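Local coordinates for protein walker-Type ATPase (PDB 2QEN) that binds ADP and magnesium and, as a P-loop protein of otherwise unknown function, probably binds and hydrolyses ATP, at residues I39-K44 / M271-E276; P239-V244 / E264-L269. The protein carries 1 engineered substitution. One frame throughout, in Å; residues are numbered along the deposited sequence.

From the N terminus, the chain first reaches the contacts at 39-44, in the loop that leads from strand 33-37 into helix 44-54. The rest of the parallel sheet follows before helix 239-252 brings in residues 239-244. Interaction 2 then closes a short loop of 19 intervening residues by returning on helix 255-280 at 264-269. Farther along that helix, 271-276 comes back to the 39-44 loop, so interaction 1 spans 226 residues and encloses interaction 2 without crossing it. Helix 255-280 is thus tied to the nucleotide-binding loop and to helix 239-252. The two contacts touch directly, with Arg41 CD 3.3 Å from Trp241 CZ2, and both include residues beside ADP.

Interaction 1: I39-K44 / M271-E276; sequences IRRVGK and MGELEE. With ADP (adenosine-5'-diphosphate), chain C.
Glu273, on helix 255-280, reaches Arg40 and Arg41 with an extended chain beyond CG. Its CB is directed toward the loop 39-44, and Glu273 CG comes 4.0 Å from Arg40 NH2. CD then lies at the edge of the Arg41 guanidinium, in its plane, with carboxylate and guanidinium nearly coplanar (19° apart). Glu273 OE1 stands farther back, 3.5 Å from Arg41 NH2. Glu273 OE2 accepts from Arg41 NH2 in a salt bridge bent to 136° at the hydrogen and modelled at 2.4 Å, so short that the exact length is doubtful. Glu273 OE2 also sits over a face of the Arg40 guanidinium, 3.8 Å from Arg40 NH1; lying well off that plane, it makes a long, purely electrostatic pair. Loop 39-44 belongs to the P-loop (Walker A), whose backbone amides grip the beta-phosphate: Arg41 N donates to ADP O3B at 2.8 Å, and Gly43 N and Lys44 N donate to O1B. With an alanine at Glu273 the two neighbouring guanidinium groups would probably be left without their shared counter-charge. Lys44 bends at chi3 (-71°) and again at chi4, bringing NZ 2.9 Å from ADP O1B, while NZ also bonds to Ser172 OG and Gly38 O.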
loop_
_atom_site.group_PDB
_atom_site.type_symbol
_atom_site.label_atom_id
_atom_site.label_comp_id
_atom_site.label_asym_id
_atom_site.label_seq_id
_atom_site.Cartn_x
_atom_site.Cartn_y
_atom_site.Cartn_z
ATOM N N ILE A 39 2.699 -4.774 -4.145
ATOM C CA ILE A 39 1.799 -5.728 -3.478
ATOM C C ILE A 39 1.503 -5.325 -2.026
ATOM O O ILE A 39 2.335 -4.700 -1.360
ATOM C CB ILE A 39 2.458 -7.153 -3.509
ATOM C CG1 ILE A 39 2.829 -7.559 -4.940
ATOM C CG2 ILE A 39 1.598 -8.234 -2.876
ATOM C CD1 ILE A 39 1.740 -7.427 -5.946
ATOM N N ARG A 40 0.312 -5.664 -1.542
ATOM C CA ARG A 40 -0.026 -5.469 -0.135
ATOM C C ARG A 40 0.959 -6.237 0.761
ATOM O O ARG A 40 1.265 -7.395 0.486
ATOM C CB ARG A 40 -1.453 -5.954 0.127
ATOM C CG ARG A 40 -1.833 -6.028 1.596
ATOM C CD ARG A 40 -2.575 -4.797 2.070
ATOM N NE ARG A 40 -4.003 -4.926 1.794
ATOM C CZ ARG A 40 -4.959 -4.986 2.717
ATOM N NH1 ARG A 40 -4.658 -4.921 4.012
ATOM N NH2 ARG A 40 -6.228 -5.100 2.337
ATOM N N ARG A 41 1.447 -5.563 1.807
ATOM C CA ARG A 41 2.365 -6.106 2.834
ATOM C C ARG A 41 3.825 -6.123 2.414
ATOM O O ARG A 41 4.672 -6.634 3.146
ATOM C CB ARG A 41 1.964 -7.505 3.314
ATOM C CG ARG A 41 0.699 -7.552 4.126
ATOM C CD ARG A 41 0.033 -8.902 3.986
ATOM N NE ARG A 41 -1.313 -8.857 4.552
ATOM C CZ ARG A 41 -2.436 -9.055 3.868
ATOM N NH1 ARG A 41 -2.416 -9.368 2.562
ATOM N NH2 ARG A 41 -3.592 -8.964 4.509
ATOM N N VAL A 42 4.109 -5.576 1.238
ATOM C CA VAL A 42 5.469 -5.537 0.710
ATOM C C VAL A 42 6.359 -4.533 1.456
ATOM O O VAL A 42 7.583 -4.628 1.405
ATOM C CB VAL A 42 5.462 -5.252 -0.823
ATOM C CG1 VAL A 42 5.248 -3.732 -1.133
ATOM C CG2 VAL A 42 6.707 -5.810 -1.474
ATOM N N GLY A 43 5.737 -3.561 2.120
ATOM C CA GLY A 43 6.456 -2.578 2.927
ATOM C C GLY A 43 6.358 -1.108 2.522
ATOM O O GLY A 43 7.231 -0.324 2.896
ATOM N N LYS A 44 5.309 -0.733 1.778
ATOM C CA LYS A 44 5.115 0.667 1.315
ATOM C C LYS A 44 4.846 1.673 2.429
ATOM O O LYS A 44 5.486 2.734 2.479
ATOM C CB LYS A 44 3.982 0.781 0.265
ATOM C CG LYS A 44 4.091 -0.136 -0.962
ATOM C CD LYS A 44 2.924 0.088 -1.927
ATOM C CE LYS A 44 1.589 -0.444 -1.393
ATOM N NZ LYS A 44 1.614 -1.932 -1.023
ATOM N N MET A 271 -8.673 -14.206 4.967
ATOM C CA MET A 271 -10.065 -14.641 4.933
ATOM C C MET A 271 -10.993 -13.435 5.032
ATOM O O MET A 271 -12.062 -13.408 4.405
ATOM C CB MET A 271 -10.348 -15.622 6.071
ATOM C CG MET A 271 -11.090 -16.869 5.641
ATOM S SD MET A 271 -10.112 -17.894 4.515
ATOM C CE MET A 271 -11.384 -18.438 3.375
ATOM N N GLY A 272 -10.569 -12.446 5.823
ATOM C CA GLY A 272 -11.308 -11.188 6.013
ATOM C C GLY A 272 -11.429 -10.419 4.710
ATOM O O GLY A 272 -12.499 -9.917 4.380
ATOM N N GLU A 273 -10.321 -10.338 3.975
ATOM C CA GLU A 273 -10.282 -9.721 2.650
ATOM C C GLU A 273 -11.028 -10.535 1.588
ATOM O O GLU A 273 -11.655 -9.964 0.695
ATOM C CB GLU A 273 -8.844 -9.520 2.200
ATOM C CG GLU A 273 -8.067 -8.547 3.033
ATOM C CD GLU A 273 -6.587 -8.858 3.067
ATOM O OE1 GLU A 273 -6.061 -9.443 2.095
ATOM O OE2 GLU A 273 -5.946 -8.510 4.079
ATOM N N LEU A 274 -10.962 -11.859 1.680
ATOM C CA LEU A 274 -11.720 -12.707 0.772
ATOM C C LEU A 274 -13.239 -12.585 0.993
ATOM O O LEU A 274 -14.015 -12.745 0.043
ATOM C CB LEU A 274 -11.253 -14.164 0.862
ATOM C CG LEU A 274 -9.844 -14.498 0.358
ATOM C CD1 LEU A 274 -9.497 -15.948 0.711
ATOM C CD2 LEU A 274 -9.676 -14.253 -1.151
ATOM N N GLU A 275 -13.647 -12.301 2.236
ATOM C CA GLU A 275 -15.043 -11.981 2.563
ATOM C C GLU A 275 -15.519 -10.776 1.753
ATOM O O GLU A 275 -16.602 -10.806 1.159
ATOM C CB GLU A 275 -15.211 -11.656 4.056
ATOM C CG GLU A 275 -15.323 -12.847 4.997
ATOM C CD GLU A 275 -15.744 -12.447 6.419
ATOM O OE1 GLU A 275 -15.474 -11.292 6.845
ATOM O OE2 GLU A 275 -16.356 -13.291 7.118
ATOM N N GLU A 276 -14.706 -9.718 1.753
ATOM C CA GLU A 276 -14.997 -8.496 1.007
ATOM C C GLU A 276 -15.223 -8.803 -0.474
ATOM O O GLU A 276 -16.228 -8.374 -1.049
ATOM C CB GLU A 276 -13.879 -7.451 1.190
ATOM C CG GLU A 276 -13.669 -6.970 2.640
ATOM C CD GLU A 276 -12.528 -5.948 2.801
ATOM O OE1 GLU A 276 -11.439 -6.122 2.200
ATOM O OE2 GLU A 276 -12.722 -4.967 3.555
HETATM P PB ADP C . 2.144 -2.185 2.728
HETATM O O1B ADP C . 3.036 -2.335 1.520
HETATM O O2B ADP C . 1.947 -0.735 3.114
HETATM O O3B ADP C . 0.849 -2.952 2.686
HETATM P PA ADP C . 3.510 -2.313 5.347
HETATM O O1A ADP C . 4.484 -1.175 5.194
HETATM O O2A ADP C . 2.354 -2.194 6.291
HETATM O O3A ADP C . 2.999 -2.877 3.901
HETATM O "O5'" ADP C . 4.424 -3.577 5.774
HETATM C "C5'" ADP C . 3.887 -4.781 6.330
HETATM C "C4'" ADP C . 4.662 -5.098 7.616
HETATM O "O4'" ADP C . 5.931 -5.702 7.303
HETATM C "C3'" ADP C . 5.029 -3.885 8.471
HETATM O "O3'" ADP C . 4.057 -3.604 9.471
HETATM C "C2'" ADP C . 6.286 -4.313 9.159
HETATM O "O2'" ADP C . 5.884 -5.299 10.107
HETATM C "C1'" ADP C . 6.969 -5.152 8.122
HETATM N N9 ADP C . 7.952 -4.497 7.229
HETATM C C8 ADP C . 7.689 -4.041 5.991
HETATM N N7 ADP C . 8.809 -3.573 5.391
HETATM C C5 ADP C . 9.823 -3.729 6.262
HETATM C C6 ADP C . 11.272 -3.444 6.275
HETATM N N6 ADP C . 11.881 -2.885 5.205
HETATM N N1 ADP C . 11.971 -3.768 7.393
HETATM C C2 ADP C . 11.380 -4.310 8.463
HETATM N N3 ADP C . 10.071 -4.620 8.517
HETATM C C4 ADP C . 9.253 -4.351 7.471
#

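Interaction 2: P239-V244 / E264-L269; sequences PGWLVV and EVAKGL. With ADP (adenosine-5'-diphosphate), chain C.
Trp241 lays its indole against Ala266 where helices 239-252 and 255-280 pack as an alpha-hairpin of successive helices. The evidence for the hairpin is the connection of only two residues between the helices, together with an oblique crossing: the two short segments run at 136°, nearer antiparallel than parallel, with their axes 11.0 Å apart at closest approach. The tight part is the tryptophan. CG stands anti to the carbonyl carbon (chi1 -53°), which swings the six-membered ring across to the second helix. Ala266 CB sits over one face, 3.9 Å from the centroid of that ring and 23° off its normal, a CH-pi contact displaced toward the rim at CZ3. Both residues are buried, and Val343 of helix 342-348 packs on each of them. The indole NE1 is satisfied by Asp341 OD2, which ties the ring to the chain just ahead of that helix. Packing slackens toward solvent. Leu269, exposed, brings CD1 to the edge of the Trp241 indole, near its plane and 4.1 Å from CH2. Val244 and Val265, both partly exposed, meet tip to tip through their CG1 methyls, also 4.1 Å apart. Helix 239-252 has other residues for the nucleotide: Pro239 CB lies 3.4 Å from ADP C8, and Gly240 CA lies 3.3 Å from ADP O4'.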
loop_
_atom_site.group_PDB
_atom_site.type_symbol
_atom_site.label_atom_id
_atom_site.label_comp_id
_atom_site.label_asym_id
_atom_site.label_seq_id
_atom_site.Cartn_x
_atom_site.Cartn_y
_atom_site.Cartn_z
ATOM N N PRO A 239 7.864 -8.950 3.605
ATOM C CA PRO A 239 8.287 -8.572 4.951
ATOM C C PRO A 239 7.187 -8.727 6.002
ATOM O O PRO A 239 7.498 -9.043 7.138
ATOM C CB PRO A 239 8.680 -7.098 4.796
ATOM C CG PRO A 239 9.008 -6.942 3.343
ATOM C CD PRO A 239 8.042 -7.841 2.643
ATOM N N GLY A 240 5.925 -8.515 5.620
ATOM C CA GLY A 240 4.797 -8.661 6.545
ATOM C C GLY A 240 4.747 -10.052 7.161
ATOM O O GLY A 240 4.586 -10.195 8.375
ATOM N N TRP A 241 4.930 -11.076 6.325
ATOM C CA TRP A 241 4.907 -12.461 6.794
ATOM C C TRP A 241 6.208 -12.887 7.488
ATOM O O TRP A 241 6.180 -13.647 8.454
ATOM C CB TRP A 241 4.529 -13.410 5.655
ATOM C CG TRP A 241 3.222 -13.025 4.934
ATOM C CD1 TRP A 241 3.044 -12.891 3.587
ATOM C CD2 TRP A 241 1.941 -12.742 5.535
ATOM N NE1 TRP A 241 1.739 -12.538 3.310
ATOM C CE2 TRP A 241 1.044 -12.439 4.488
ATOM C CE3 TRP A 241 1.472 -12.711 6.852
ATOM C CZ2 TRP A 241 -0.295 -12.131 4.714
ATOM C CZ3 TRP A 241 0.133 -12.366 7.083
ATOM C CH2 TRP A 241 -0.734 -12.094 6.012
ATOM N N LEU A 242 7.337 -12.369 7.012
ATOM C CA LEU A 242 8.642 -12.622 7.639
ATOM C C LEU A 242 8.721 -12.113 9.090
ATOM O O LEU A 242 9.339 -12.757 9.941
ATOM C CB LEU A 242 9.784 -12.034 6.793
ATOM C CG LEU A 242 10.074 -12.627 5.394
ATOM C CD1 LEU A 242 11.122 -11.797 4.647
ATOM C CD2 LEU A 242 10.483 -14.084 5.440
ATOM N N VAL A 243 8.110 -10.958 9.350
ATOM C CA VAL A 243 7.995 -10.412 10.715
ATOM C C VAL A 243 7.040 -11.217 11.616
ATOM O O VAL A 243 7.372 -11.480 12.765
ATOM C CB VAL A 243 7.636 -8.893 10.733
ATOM C CG1 VAL A 243 7.311 -8.412 12.165
ATOM C CG2 VAL A 243 8.783 -8.061 10.173
ATOM N N VAL A 244 5.869 -11.594 11.111
ATOM C CA VAL A 244 4.928 -12.451 11.862
ATOM C C VAL A 244 5.608 -13.766 12.263
ATOM O O VAL A 244 5.481 -14.211 13.406
ATOM C CB VAL A 244 3.630 -12.784 11.043
ATOM C CG1 VAL A 244 2.803 -13.872 11.746
ATOM C CG2 VAL A 244 2.780 -11.509 10.785
ATOM N N GLU A 264 -1.873 -19.482 10.513
ATOM C CA GLU A 264 -3.105 -19.117 11.231
ATOM C C GLU A 264 -3.401 -17.620 11.163
ATOM O O GLU A 264 -4.504 -17.221 10.805
ATOM C CB GLU A 264 -3.006 -19.510 12.712
ATOM C CG GLU A 264 -3.093 -20.996 13.007
ATOM C CD GLU A 264 -2.879 -21.315 14.488
ATOM O OE1 GLU A 264 -2.639 -20.360 15.284
ATOM O OE2 GLU A 264 -2.963 -22.515 14.855
ATOM N N VAL A 265 -2.423 -16.805 11.563
ATOM C CA VAL A 265 -2.523 -15.343 11.471
ATOM C C VAL A 265 -2.790 -14.892 10.023
ATOM O O VAL A 265 -3.696 -14.109 9.787
ATOM C CB VAL A 265 -1.292 -14.623 12.105
ATOM C CG1 VAL A 265 -1.272 -13.122 11.777
ATOM C CG2 VAL A 265 -1.300 -14.804 13.640
ATOM N N ALA A 266 -2.010 -15.398 9.066
ATOM C CA ALA A 266 -2.230 -15.089 7.649
ATOM C C ALA A 266 -3.637 -15.490 7.197
ATOM O O ALA A 266 -4.355 -14.675 6.611
ATOM C CB ALA A 266 -1.178 -15.756 6.793
ATOM N N LYS A 267 -4.040 -16.729 7.494
ATOM C CA LYS A 267 -5.380 -17.204 7.149
ATOM C C LYS A 267 -6.482 -16.258 7.640
ATOM O O LYS A 267 -7.409 -15.949 6.889
ATOM C CB LYS A 267 -5.623 -18.626 7.660
ATOM C CG LYS A 267 -6.897 -19.253 7.112
ATOM C CD LYS A 267 -7.085 -20.710 7.540
ATOM C CE LYS A 267 -7.831 -20.847 8.885
ATOM N NZ LYS A 267 -8.267 -22.257 9.184
ATOM N N GLY A 268 -6.358 -15.782 8.880
ATOM C CA GLY A 268 -7.352 -14.887 9.476
ATOM C C GLY A 268 -7.531 -13.603 8.688
ATOM O O GLY A 268 -8.641 -13.253 8.290
ATOM N N LEU A 269 -6.424 -12.917 8.442
ATOM C CA LEU A 269 -6.426 -11.645 7.714
ATOM C C LEU A 269 -6.913 -11.806 6.267
ATOM O O LEU A 269 -7.805 -11.070 5.804
ATOM C CB LEU A 269 -5.023 -11.018 7.753
ATOM C CG LEU A 269 -4.401 -10.706 9.123
ATOM C CD1 LEU A 269 -2.919 -10.362 8.976
ATOM C CD2 LEU A 269 -5.119 -9.565 9.835
HETATM P PB ADP C . 2.144 -2.185 2.728
HETATM O O1B ADP C . 3.036 -2.335 1.520
HETATM O O2B ADP C . 1.947 -0.735 3.114
HETATM O O3B ADP C . 0.849 -2.952 2.686
HETATM P PA ADP C . 3.510 -2.313 5.347
HETATM O O1A ADP C . 4.484 -1.175 5.194
HETATM O O2A ADP C . 2.354 -2.194 6.291
HETATM O O3A ADP C . 2.999 -2.877 3.901
HETATM O "O5'" ADP C . 4.424 -3.577 5.774
HETATM C "C5'" ADP C . 3.887 -4.781 6.330
HETATM C "C4'" ADP C . 4.662 -5.098 7.616
HETATM O "O4'" ADP C . 5.931 -5.702 7.303
HETATM C "C3'" ADP C . 5.029 -3.885 8.471
HETATM O "O3'" ADP C . 4.057 -3.604 9.471
HETATM C "C2'" ADP C . 6.286 -4.313 9.159
HETATM O "O2'" ADP C . 5.884 -5.299 10.107
HETATM C "C1'" ADP C . 6.969 -5.152 8.122
HETATM N N9 ADP C . 7.952 -4.497 7.229
HETATM C C8 ADP C . 7.689 -4.041 5.991
HETATM N N7 ADP C . 8.809 -3.573 5.391
HETATM C C5 ADP C . 9.823 -3.729 6.262
HETATM C C6 ADP C . 11.272 -3.444 6.275
HETATM N N6 ADP C . 11.881 -2.885 5.205
HETATM N N1 ADP C . 11.971 -3.768 7.393
HETATM C C2 ADP C . 11.380 -4.310 8.463
HETATM N N3 ADP C . 10.071 -4.620 8.517
HETATM C C4 ADP C . 9.253 -4.351 7.471
#